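Local atomic coordinates of DUF1902 domain-containing protein (Thermus thermophilus, PDB entry 1WV8), a protein that is of unknown function, belongs to the DUF1902 family and may be distantly related to MetJ/Arc-type repressors. Residues L41-M44 with V45-L49. Residues are numbered along the deposited sequence; the frame is centred on the assembly and turned at random.
Sequences LAVM and VPELL
Selenomethionine Met-44 and Leu-48 run abreast in the same direction, one turn apart in a proline-kinked stretch of helix 34-51, the long helix packed against the chain's mixed sheet. The selenoether chain bends at its last torsion (chi3 58°), which brings CE of Met-44 to 3.9 Å from CD1 of Leu-48. The i to i+4 pattern holds at two bonds, on either side of a break: N of Leu-48 donates to O of Met-44 over 2.9 Å, nearly along the C=O axis. One turn earlier N of Val-45 reaches O of Leu-41, also at 2.9 Å but tilted 18° from the carbonyl plane.

Pro-46 has no N-H to offer O of Ala-42, and the helix kinks where its ring wedges against two carbonyls: CG of Pro-46 lies 3.2 Å from O of Ala-42, and CD of Pro-46 2.9 Å from O of Val-43. With an alanine here these ring contacts go, which would probably leave a gap beside Phe-72 of the second subunit, against which the ring packs. On the sheet-facing side, Leu-41 and Val-45 both touch Leu-62 of strand 61-69.

Glu-47 runs alongside Val-43 and crosses Met-44 obliquely. Its chi1 of -52° sets CG beside the backbone N, and CG of Glu-47 rests 3.2 Å from O of Val-43, while carboxylate OE1 of Glu-47 comes to 3.4 Å from CA of Met-44.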
loop_
_atom_site.group_PDB
_atom_site.type_symbol
_atom_site.label_atom_id
_atom_site.label_comp_id
_atom_site.label_asym_id
_atom_site.label_seq_id
_atom_site.Cartn_x
_atom_site.Cartn_y
_atom_site.Cartn_z
ATOM N N LEU A 41 0.034 2.320 12.673
ATOM C CA LEU A 41 1.443 2.339 12.290
ATOM C C LEU A 41 2.126 3.683 12.553
ATOM O O LEU A 41 3.271 3.732 13.001
ATOM C CB LEU A 41 1.584 1.966 10.808
ATOM C CG LEU A 41 1.772 0.481 10.458
ATOM C CD1 LEU A 41 1.008 -0.370 11.426
ATOM C CD2 LEU A 41 1.311 0.208 9.026
ATOM N N ALA A 42 1.413 4.765 12.267
ATOM C CA ALA A 42 1.936 6.113 12.453
ATOM C C ALA A 42 2.429 6.330 13.873
ATOM O O ALA A 42 3.390 7.061 14.103
ATOM C CB ALA A 42 0.861 7.134 12.118
ATOM N N VAL A 43 1.765 5.682 14.821
ATOM C CA VAL A 43 2.125 5.802 16.226
ATOM C C VAL A 43 3.226 4.820 16.623
ATOM O O VAL A 43 4.284 5.220 17.109
ATOM C CB VAL A 43 0.904 5.548 17.125
ATOM C CG1 VAL A 43 1.285 5.739 18.569
ATOM C CG2 VAL A 43 -0.232 6.486 16.747
HETATM N N MSE A 44 2.973 3.535 16.404
HETATM C CA MSE A 44 3.918 2.484 16.761
HETATM C C MSE A 44 5.299 2.490 16.119
HETATM O O MSE A 44 6.297 2.276 16.805
HETATM C CB MSE A 44 3.294 1.122 16.501
HETATM C CG MSE A 44 2.203 0.738 17.462
HETATM SE SE MSE A 44 1.716 -1.084 17.103
HETATM C CE MSE A 44 3.447 -1.922 17.381
ATOM N N VAL A 45 5.364 2.706 14.809
ATOM C CA VAL A 45 6.643 2.687 14.104
ATOM C C VAL A 45 7.719 3.626 14.655
ATOM O O VAL A 45 8.872 3.229 14.804
ATOM C CB VAL A 45 6.447 2.962 12.592
ATOM C CG1 VAL A 45 7.796 3.155 11.912
ATOM C CG2 VAL A 45 5.718 1.784 11.951
ATOM N N PRO A 46 7.366 4.884 14.966
ATOM C CA PRO A 46 8.418 5.760 15.494
ATOM C C PRO A 46 8.955 5.143 16.781
ATOM O O PRO A 46 10.168 4.937 16.936
ATOM C CB PRO A 46 7.684 7.079 15.739
ATOM C CG PRO A 46 6.581 7.045 14.708
ATOM C CD PRO A 46 6.098 5.617 14.819
ATOM N N GLU A 47 8.025 4.834 17.683
ATOM C CA GLU A 47 8.335 4.226 18.975
ATOM C C GLU A 47 9.288 3.044 18.843
ATOM O O GLU A 47 10.298 2.979 19.541
ATOM C CB GLU A 47 7.052 3.746 19.657
ATOM C CG GLU A 47 5.964 4.794 19.774
ATOM C CD GLU A 47 4.710 4.258 20.452
ATOM O OE1 GLU A 47 4.245 3.164 20.063
ATOM O OE2 GLU A 47 4.185 4.929 21.367
ATOM N N LEU A 48 8.957 2.109 17.954
ATOM C CA LEU A 48 9.783 0.921 17.743
ATOM C C LEU A 48 11.166 1.262 17.219
ATOM O O LEU A 48 12.138 0.574 17.533
ATOM C CB LEU A 48 9.091 -0.048 16.778
ATOM C CG LEU A 48 7.831 -0.738 17.318
ATOM C CD1 LEU A 48 7.128 -1.504 16.208
ATOM C CD2 LEU A 48 8.215 -1.673 18.448
ATOM N N LEU A 49 11.256 2.323 16.421
ATOM C CA LEU A 49 12.536 2.752 15.861
ATOM C C LEU A 49 13.435 3.376 16.928
ATOM O O LEU A 49 14.660 3.254 16.871
ATOM C CB LEU A 49 12.305 3.744 14.721
ATOM C CG LEU A 49 11.742 3.116 13.448
ATOM C CD1 LEU A 49 11.288 4.205 12.487
ATOM C CD2 LEU A 49 12.803 2.234 12.806
#